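Local coordinates for nitrite oxidoreductase subunit A (Kuenenia stuttgartiensis, PDB 7B04), which belongs to the molybdopterin oxidoreductase family, is similar to NarG, and binds a molybdenum atom, two MD1 molecules and an iron/sulfur cluster, at residues B[851-859]-B[898-906]; B[618-626]-B[881-889]. One frame throughout, in Å; residues are numbered along the deposited sequence.

Contact 1. Residues B[851-859]-B[898-906]; sequences PEATPYLPN and KKTKNFLWE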
loop_
_atom_site.group_PDB
_atom_site.type_symbol
_atom_site.label_atom_id
_atom_site.label_comp_id
_atom_site.label_asym_id
_atom_site.label_seq_id
_atom_site.Cartn_x
_atom_site.Cartn_y
_atom_site.Cartn_z
ATOM N N PRO B 851 -0.496 24.633 -19.699
ATOM C CA PRO B 851 0.692 25.383 -20.132
ATOM C C PRO B 851 1.837 24.485 -20.550
ATOM O O PRO B 851 2.751 24.954 -21.237
ATOM C CB PRO B 851 1.061 26.214 -18.892
ATOM C CG PRO B 851 -0.180 26.241 -18.067
ATOM C CD PRO B 851 -0.859 24.933 -18.309
ATOM N N GLU B 852 1.855 23.233 -20.109
ATOM C CA GLU B 852 2.814 22.272 -20.644
ATOM C C GLU B 852 2.218 20.918 -21.008
ATOM O O GLU B 852 2.714 20.296 -21.950
ATOM C CB GLU B 852 3.955 22.063 -19.638
ATOM C CG GLU B 852 5.087 21.207 -20.144
ATOM C CD GLU B 852 6.316 21.320 -19.276
ATOM O OE1 GLU B 852 6.278 22.096 -18.301
ATOM O OE2 GLU B 852 7.321 20.637 -19.563
ATOM N N ALA B 853 1.127 20.482 -20.378
ATOM C CA ALA B 853 0.600 19.120 -20.530
ATOM C C ALA B 853 -0.481 19.039 -21.612
ATOM O O ALA B 853 -1.628 18.674 -21.358
ATOM C CB ALA B 853 0.076 18.610 -19.193
ATOM N N THR B 854 -0.099 19.398 -22.836
ATOM C CA THR B 854 -1.029 19.359 -23.956
ATOM C C THR B 854 -0.239 19.209 -25.246
ATOM O O THR B 854 0.910 19.657 -25.316
ATOM C CB THR B 854 -1.889 20.629 -24.004
ATOM O OG1 THR B 854 -2.830 20.534 -25.079
ATOM C CG2 THR B 854 -1.019 21.859 -24.208
ATOM N N PRO B 855 -0.805 18.556 -26.268
ATOM C CA PRO B 855 -0.136 18.536 -27.577
ATOM C C PRO B 855 -0.288 19.827 -28.364
ATOM O O PRO B 855 0.479 20.048 -29.311
ATOM C CB PRO B 855 -0.831 17.371 -28.310
ATOM C CG PRO B 855 -1.537 16.591 -27.232
ATOM C CD PRO B 855 -1.928 17.610 -26.213
ATOM N N TYR B 856 -1.255 20.670 -28.016
ATOM C CA TYR B 856 -1.597 21.898 -28.718
ATOM C C TYR B 856 -1.007 23.111 -27.991
ATOM O O TYR B 856 -0.179 22.974 -27.082
ATOM C CB TYR B 856 -3.111 21.982 -28.910
ATOM C CG TYR B 856 -3.682 20.703 -29.482
ATOM C CD1 TYR B 856 -4.278 19.758 -28.658
ATOM C CD2 TYR B 856 -3.590 20.421 -30.843
ATOM C CE1 TYR B 856 -4.789 18.583 -29.172
ATOM C CE2 TYR B 856 -4.097 19.244 -31.365
ATOM C CZ TYR B 856 -4.696 18.328 -30.522
ATOM O OH TYR B 856 -5.208 17.151 -31.018
ATOM N N LEU B 857 -1.424 24.303 -28.418
ATOM C CA LEU B 857 -0.910 25.546 -27.861
ATOM C C LEU B 857 -1.069 25.569 -26.342
ATOM O O LEU B 857 -2.176 25.340 -25.834
ATOM C CB LEU B 857 -1.645 26.744 -28.463
ATOM C CG LEU B 857 -1.076 28.122 -28.113
ATOM C CD1 LEU B 857 0.227 28.361 -28.856
ATOM C CD2 LEU B 857 -2.083 29.229 -28.398
ATOM N N PRO B 858 0.000 25.834 -25.594
ATOM C CA PRO B 858 -0.098 25.850 -24.130
ATOM C C PRO B 858 -1.041 26.937 -23.637
ATOM O O PRO B 858 -0.988 28.083 -24.093
ATOM C CB PRO B 858 1.344 26.111 -23.686
ATOM C CG PRO B 858 2.184 25.652 -24.830
ATOM C CD PRO B 858 1.390 25.986 -26.055
ATOM N N ASN B 859 -1.917 26.562 -22.705
ATOM C CA ASN B 859 -2.775 27.506 -21.990
ATOM C C ASN B 859 -3.728 28.242 -22.929
ATOM O O ASN B 859 -4.073 29.403 -22.695
ATOM C CB ASN B 859 -1.947 28.501 -21.174
ATOM C CG ASN B 859 -2.698 29.028 -19.974
ATOM O OD1 ASN B 859 -3.855 28.678 -19.754
ATOM N ND2 ASN B 859 -2.043 29.872 -19.186
ATOM N N LYS B 898 -6.829 22.717 -32.863
ATOM C CA LYS B 898 -6.340 21.399 -33.254
ATOM C C LYS B 898 -5.163 21.490 -34.209
ATOM O O LYS B 898 -4.380 20.539 -34.304
ATOM C CB LYS B 898 -7.455 20.592 -33.920
ATOM C CG LYS B 898 -8.639 20.289 -33.033
ATOM C CD LYS B 898 -9.600 19.325 -33.708
ATOM C CE LYS B 898 -10.362 20.002 -34.837
ATOM N NZ LYS B 898 -11.370 19.092 -35.450
ATOM N N LYS B 899 -5.025 22.609 -34.913
ATOM C CA LYS B 899 -3.921 22.840 -35.831
ATOM C C LYS B 899 -2.705 23.448 -35.148
ATOM O O LYS B 899 -1.673 23.628 -35.802
ATOM C CB LYS B 899 -4.374 23.747 -36.982
ATOM N N THR B 900 -2.796 23.776 -33.858
ATOM C CA THR B 900 -1.675 24.391 -33.160
ATOM C C THR B 900 -0.642 23.316 -32.823
ATOM O O THR B 900 -0.760 22.162 -33.245
ATOM C CB THR B 900 -2.162 25.130 -31.916
ATOM O OG1 THR B 900 -2.675 24.186 -30.971
ATOM C CG2 THR B 900 -3.261 26.110 -32.282
ATOM N N LYS B 901 0.333 23.656 -31.976
ATOM C CA LYS B 901 1.451 22.762 -31.680
ATOM C C LYS B 901 2.205 23.177 -30.424
ATOM O O LYS B 901 2.686 24.313 -30.327
ATOM C CB LYS B 901 2.475 22.745 -32.833
ATOM C CG LYS B 901 2.052 22.117 -34.156
ATOM C CD LYS B 901 1.932 20.611 -34.054
ATOM C CE LYS B 901 1.257 20.031 -35.286
ATOM N NZ LYS B 901 -0.217 20.257 -35.267
ATOM N N ASN B 902 2.317 22.268 -29.460
ATOM C CA ASN B 902 3.201 22.495 -28.327
ATOM C C ASN B 902 4.639 22.260 -28.768
ATOM O O ASN B 902 4.936 21.285 -29.465
ATOM C CB ASN B 902 2.843 21.565 -27.167
ATOM C CG ASN B 902 3.616 21.882 -25.892
ATOM O OD1 ASN B 902 4.486 22.752 -25.873
ATOM N ND2 ASN B 902 3.303 21.162 -24.821
ATOM N N PHE B 903 5.536 23.170 -28.383
ATOM C CA PHE B 903 6.918 23.029 -28.824
ATOM C C PHE B 903 7.556 21.776 -28.235
ATOM O O PHE B 903 8.264 21.049 -28.939
ATOM C CB PHE B 903 7.727 24.284 -28.482
ATOM C CG PHE B 903 7.924 24.517 -27.009
ATOM C CD1 PHE B 903 6.931 25.109 -26.247
ATOM C CD2 PHE B 903 9.119 24.178 -26.396
ATOM C CE1 PHE B 903 7.116 25.336 -24.896
ATOM C CE2 PHE B 903 9.312 24.406 -25.046
ATOM C CZ PHE B 903 8.308 24.984 -24.295
ATOM N N LEU B 904 7.290 21.488 -26.959
ATOM C CA LEU B 904 7.852 20.292 -26.334
ATOM C C LEU B 904 7.330 19.018 -26.990
ATOM O O LEU B 904 8.082 18.053 -27.173
ATOM C CB LEU B 904 7.534 20.287 -24.841
ATOM C CG LEU B 904 8.304 21.296 -23.991
ATOM C CD1 LEU B 904 7.656 21.457 -22.631
ATOM C CD2 LEU B 904 9.758 20.875 -23.847
ATOM N N TRP B 905 6.042 18.995 -27.345
ATOM C CA TRP B 905 5.444 17.792 -27.917
ATOM C C TRP B 905 6.086 17.402 -29.243
ATOM O O TRP B 905 6.168 16.210 -29.561
ATOM C CB TRP B 905 3.938 18.004 -28.103
ATOM C CG TRP B 905 3.169 16.750 -28.384
ATOM C CD1 TRP B 905 2.982 16.158 -29.599
ATOM C CD2 TRP B 905 2.467 15.941 -27.432
ATOM N NE1 TRP B 905 2.216 15.027 -29.462
ATOM C CE2 TRP B 905 1.886 14.871 -28.142
ATOM C CE3 TRP B 905 2.277 16.015 -26.050
ATOM C CZ2 TRP B 905 1.128 13.885 -27.515
ATOM C CZ3 TRP B 905 1.524 15.034 -25.431
ATOM C CH2 TRP B 905 0.960 13.983 -26.162
ATOM N N GLU B 906 6.546 18.377 -30.026
ATOM C CA GLU B 906 7.085 18.099 -31.352
ATOM C C GLU B 906 8.570 17.748 -31.360
ATOM O O GLU B 906 9.054 17.222 -32.369
ATOM C CB GLU B 906 6.832 19.299 -32.275
ATOM C CG GLU B 906 5.358 19.643 -32.411
ATOM C CD GLU B 906 4.558 18.521 -33.042
ATOM O OE1 GLU B 906 5.080 17.865 -33.968
ATOM O OE2 GLU B 906 3.414 18.282 -32.605
#

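Contact 2. Residues B[618-626]-B[881-889]; sequences NHSERPLIV and YWEDRTVRN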
loop_
_atom_site.group_PDB
_atom_site.type_symbol
_atom_site.label_atom_id
_atom_site.label_comp_id
_atom_site.label_asym_id
_atom_site.label_seq_id
_atom_site.Cartn_x
_atom_site.Cartn_y
_atom_site.Cartn_z
ATOM N N ASN B 618 9.221 26.628 -3.732
ATOM C CA ASN B 618 9.368 25.701 -4.850
ATOM C C ASN B 618 9.490 26.418 -6.187
ATOM O O ASN B 618 9.989 25.828 -7.152
ATOM C CB ASN B 618 8.178 24.743 -4.894
ATOM C CG ASN B 618 8.472 23.475 -5.675
ATOM O OD1 ASN B 618 7.653 22.559 -5.719
ATOM N ND2 ASN B 618 9.647 23.413 -6.290
ATOM N N HIS B 619 9.048 27.673 -6.268
ATOM C CA HIS B 619 9.131 28.467 -7.487
ATOM C C HIS B 619 10.472 29.167 -7.630
ATOM O O HIS B 619 10.555 30.214 -8.287
ATOM C CB HIS B 619 7.991 29.487 -7.526
ATOM C CG HIS B 619 7.633 29.934 -8.907
ATOM N ND1 HIS B 619 6.925 29.141 -9.783
ATOM C CD2 HIS B 619 7.890 31.088 -9.567
ATOM C CE1 HIS B 619 6.757 29.788 -10.921
ATOM N NE2 HIS B 619 7.334 30.971 -10.817
ATOM N N SER B 620 11.517 28.623 -7.006
ATOM C CA SER B 620 12.828 29.266 -6.922
ATOM C C SER B 620 12.727 30.569 -6.134
ATOM O O SER B 620 13.384 31.564 -6.448
ATOM C CB SER B 620 13.443 29.496 -8.307
ATOM O OG SER B 620 13.797 28.264 -8.912
ATOM N N GLU B 621 11.887 30.546 -5.097
ATOM C CA GLU B 621 11.749 31.645 -4.139
ATOM C C GLU B 621 11.356 32.959 -4.817
ATOM O O GLU B 621 11.847 34.033 -4.464
ATOM C CB GLU B 621 13.036 31.808 -3.332
ATOM C CG GLU B 621 12.843 32.530 -2.028
ATOM C CD GLU B 621 13.541 31.838 -0.895
ATOM O OE1 GLU B 621 12.828 31.348 -0.008
ATOM O OE2 GLU B 621 14.788 31.774 -0.897
ATOM N N ARG B 622 10.466 32.878 -5.805
ATOM C CA ARG B 622 9.981 34.060 -6.509
ATOM C C ARG B 622 8.470 33.986 -6.684
ATOM O O ARG B 622 7.924 32.890 -6.886
ATOM C CB ARG B 622 10.656 34.222 -7.879
ATOM C CG ARG B 622 12.181 34.264 -7.819
ATOM C CD ARG B 622 12.682 35.527 -7.130
ATOM N NE ARG B 622 14.136 35.653 -7.196
ATOM C CZ ARG B 622 14.973 35.192 -6.271
ATOM N NH1 ARG B 622 14.504 34.572 -5.195
ATOM N NH2 ARG B 622 16.281 35.352 -6.419
ATOM N N PRO B 623 7.767 35.112 -6.604
ATOM C CA PRO B 623 6.349 35.141 -6.977
ATOM C C PRO B 623 6.206 35.108 -8.495
ATOM O O PRO B 623 7.188 35.119 -9.236
ATOM C CB PRO B 623 5.854 36.473 -6.400
ATOM C CG PRO B 623 6.913 36.901 -5.422
ATOM C CD PRO B 623 8.193 36.380 -5.994
ATOM N N LEU B 624 4.957 35.075 -8.955
ATOM C CA LEU B 624 4.685 35.092 -10.391
ATOM C C LEU B 624 4.850 36.520 -10.882
ATOM O O LEU B 624 3.937 37.343 -10.812
ATOM C CB LEU B 624 3.294 34.554 -10.701
ATOM C CG LEU B 624 2.786 34.708 -12.142
ATOM C CD1 LEU B 624 3.752 34.113 -13.153
ATOM C CD2 LEU B 624 1.415 34.077 -12.292
ATOM N N ILE B 625 6.045 36.816 -11.379
ATOM C CA ILE B 625 6.352 38.097 -11.995
ATOM C C ILE B 625 6.839 37.803 -13.402
ATOM O O ILE B 625 7.822 37.070 -13.582
ATOM C CB ILE B 625 7.419 38.877 -11.213
ATOM C CG1 ILE B 625 7.067 38.957 -9.726
ATOM C CG2 ILE B 625 7.589 40.273 -11.806
ATOM C CD1 ILE B 625 8.249 39.305 -8.856
ATOM N N VAL B 626 6.165 38.371 -14.395
ATOM C CA VAL B 626 6.525 38.159 -15.787
ATOM C C VAL B 626 6.739 39.539 -16.389
ATOM O O VAL B 626 5.997 40.488 -16.095
ATOM C CB VAL B 626 5.481 37.340 -16.579
ATOM C CG1 VAL B 626 4.180 38.098 -16.729
ATOM C CG2 VAL B 626 6.036 36.974 -17.942
ATOM N N TYR B 881 9.069 30.226 -22.604
ATOM C CA TYR B 881 9.361 30.415 -21.193
ATOM C C TYR B 881 8.114 30.123 -20.370
ATOM O O TYR B 881 7.006 30.540 -20.720
ATOM C CB TYR B 881 9.849 31.842 -20.942
ATOM C CG TYR B 881 10.401 32.088 -19.556
ATOM C CD1 TYR B 881 11.529 31.416 -19.104
ATOM C CD2 TYR B 881 9.807 33.011 -18.707
ATOM C CE1 TYR B 881 12.040 31.647 -17.841
ATOM C CE2 TYR B 881 10.315 33.251 -17.446
ATOM C CZ TYR B 881 11.427 32.564 -17.015
ATOM O OH TYR B 881 11.927 32.803 -15.755
ATOM N N TRP B 882 8.300 29.391 -19.270
ATOM C CA TRP B 882 7.159 28.872 -18.521
ATOM C C TRP B 882 6.314 29.998 -17.937
ATOM O O TRP B 882 5.081 29.906 -17.911
ATOM C CB TRP B 882 7.649 27.933 -17.422
ATOM C CG TRP B 882 8.855 28.454 -16.722
ATOM C CD1 TRP B 882 8.880 29.373 -15.719
ATOM C CD2 TRP B 882 10.220 28.106 -16.982
ATOM N NE1 TRP B 882 10.175 29.615 -15.329
ATOM C CE2 TRP B 882 11.017 28.847 -16.088
ATOM C CE3 TRP B 882 10.845 27.235 -17.881
ATOM C CZ2 TRP B 882 12.406 28.745 -16.066
ATOM C CZ3 TRP B 882 12.225 27.137 -17.857
ATOM C CH2 TRP B 882 12.990 27.888 -16.955
ATOM N N GLU B 883 6.956 31.068 -17.456
ATOM C CA GLU B 883 6.197 32.181 -16.891
ATOM C C GLU B 883 5.401 32.914 -17.962
ATOM O O GLU B 883 4.338 33.472 -17.668
ATOM C CB GLU B 883 7.131 33.152 -16.170
ATOM C CG GLU B 883 7.984 32.502 -15.101
ATOM C CD GLU B 883 7.212 32.212 -13.839
ATOM O OE1 GLU B 883 6.713 33.167 -13.209
ATOM O OE2 GLU B 883 7.090 31.023 -13.488
ATOM N N ASP B 884 5.895 32.922 -19.202
ATOM C CA ASP B 884 5.122 33.502 -20.296
ATOM C C ASP B 884 3.904 32.643 -20.602
ATOM O O ASP B 884 2.796 33.163 -20.778
ATOM C CB ASP B 884 5.995 33.657 -21.543
ATOM C CG ASP B 884 7.084 34.701 -21.373
ATOM O OD1 ASP B 884 6.877 35.662 -20.608
ATOM O OD2 ASP B 884 8.148 34.561 -22.012
ATOM N N ARG B 885 4.093 31.322 -20.663
ATOM C CA ARG B 885 2.985 30.418 -20.948
ATOM C C ARG B 885 1.954 30.440 -19.830
ATOM O O ARG B 885 0.776 30.144 -20.065
ATOM C CB ARG B 885 3.508 28.993 -21.134
ATOM C CG ARG B 885 4.373 28.779 -22.362
ATOM C CD ARG B 885 4.928 27.359 -22.390
ATOM N NE ARG B 885 6.114 27.209 -21.550
ATOM C CZ ARG B 885 6.496 26.066 -20.988
ATOM N NH1 ARG B 885 5.780 24.965 -21.169
ATOM N NH2 ARG B 885 7.592 26.023 -20.242
ATOM N N THR B 886 2.382 30.780 -18.613
ATOM C CA THR B 886 1.480 30.782 -17.469
ATOM C C THR B 886 0.359 31.803 -17.627
ATOM O O THR B 886 -0.766 31.566 -17.169
ATOM C CB THR B 886 2.275 31.061 -16.192
ATOM O OG1 THR B 886 3.300 30.072 -16.037
ATOM C CG2 THR B 886 1.369 31.034 -14.982
ATOM N N VAL B 887 0.633 32.932 -18.281
ATOM C CA VAL B 887 -0.295 34.052 -18.315
ATOM C C VAL B 887 -0.803 34.353 -19.721
ATOM O O VAL B 887 -1.512 35.342 -19.914
ATOM C CB VAL B 887 0.331 35.310 -17.681
ATOM C CG1 VAL B 887 0.573 35.091 -16.196
ATOM C CG2 VAL B 887 1.628 35.669 -18.382
ATOM N N ARG B 888 -0.468 33.528 -20.710
ATOM C CA ARG B 888 -0.971 33.751 -22.066
ATOM C C ARG B 888 -2.434 33.326 -22.124
ATOM O O ARG B 888 -2.746 32.141 -22.259
ATOM C CB ARG B 888 -0.140 32.994 -23.098
ATOM C CG ARG B 888 -0.445 33.441 -24.522
ATOM C CD ARG B 888 -0.032 32.430 -25.583
ATOM N NE ARG B 888 1.399 32.151 -25.594
ATOM C CZ ARG B 888 1.919 30.932 -25.489
ATOM N NH1 ARG B 888 1.125 29.878 -25.364
ATOM N NH2 ARG B 888 3.233 30.767 -25.515
ATOM N N ASN B 889 -3.338 34.302 -22.022
ATOM C CA ASN B 889 -4.779 34.052 -22.061
ATOM C C ASN B 889 -5.305 34.433 -23.443
ATOM O O ASN B 889 -5.813 35.531 -23.668
ATOM C CB ASN B 889 -5.483 34.831 -20.953
ATOM C CG ASN B 889 -5.048 34.396 -19.569
ATOM O OD1 ASN B 889 -4.939 33.203 -19.286
ATOM N ND2 ASN B 889 -4.791 35.365 -18.697
#

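Contact 1. Residues B[851-859]-B[898-906]
Asn902 and Thr900 reach across to the backbone of residues 854-857 and supply the three hydrogen bonds of this loop-to-loop contact. Asn902 works at both ends. Its backbone N donates to Pro855 O at 2.9 Å, from above the carbonyl plane. CG anti to the backbone N (chi1 -173°) carries the amide over to the facing loop, where ND2 donates to Thr854 O, also at 2.9 Å, nearly along the C=O axis and close to the plane of the amide. The amide's other end, OD1, accepts a hydrogen bond from Leu904 N. Asn902 is thus the N-cap of helix 903-906, and one amide ties the start of that helix to the facing loop. Thr900 makes the third bond: Leu857 N donates to OG1 at 2.8 Å, and the same hydroxyl is also hydrogen-bonded to Thr897 O.

Apolar packing centres on Pro855, which lies on one face of the Trp905 indole. Its CG stands 3.7 Å from the centroid of the six-membered ring, only 7° off the normal, a clear CH-pi contact, and CB sits over the middle of the ring system. Beside it, the Tyr856 ring turns its edge to Lys898 O. At the far end of the loop, Leu904 CD1 packs against the extended chain of Glu852, whose carboxylate forms a salt bridge with Arg984.

In the fold, residues 851-859 lie in the loop between strands 847-848 and 860-862, and residues 898-906 run from just beyond helix 894-897 into helix 903-906. Strand 1102-1109 backs the contact through Leu1102, which touches both Asn902 and Trp905, while Arg885 of helix 882-887 packs on Glu852, Pro858 and Phe903.

Contact 2. Residues B[618-626]-B[881-889]
Helix 882-887 packs against the start of a two-stranded antiparallel sheet, strands 625-627 and 633-635, with Glu883 and Val887 facing Leu624 and Val626. Glu883 is bent at chi2 (-77°), which turns its carboxylate back toward His619. The imidazole meets it edge-on, the two planes 60° apart. NE2 and OE2 make at most a weak, strongly bent hydrogen bond, and the position of OE2 is uncertain. The firmer partner of this histidine is Asp1062, bonded through the other ring nitrogen, ND1.

Leu624 splits its two methyls between different neighbours. Its chi1 carries the branch to the helix, and chi2 (55°) sets the methyls apart: CD1 lies against the Glu883 carboxylate, whereas CD2 points at the methyl ends of Thr886 and Val887, 4.1 Å from Val887 CG1. Val626 directs its side chain at the helix, CG2 toward Asp884 and the backbone of Glu883. The Thr886 hydroxyl turns back on the helix and donates to Trp882 O, from the opposite face to Thr886 N, while its methyl CG2 meets Leu624. Val626 and Val887 run antiparallel alongside one another, with CG1 of Val626 3.9 Å from CG2 of Val887.

In the fold
The centres of contacts 1 and 2 are about 17 Å apart, on the same side of the chain's centre, and their segments alternate along the sequence. Residues 851-859 meet residues 881-889 directly: Asn859 ND2 probably donates to Arg885 O at 3.0 Å, and Arg885 NH1 probably makes a weaker bond to Pro851 O, 3.0 Å away. Helix 882-887 is thus shared: it packs on 618-626 in contact 2 and bonds to the 851-859 loop of contact 1. The two segments of contact 2 are 255 residues apart at their closest ends. In contact 1 the Thr854 side chain is about 11 Å from a bound MD1.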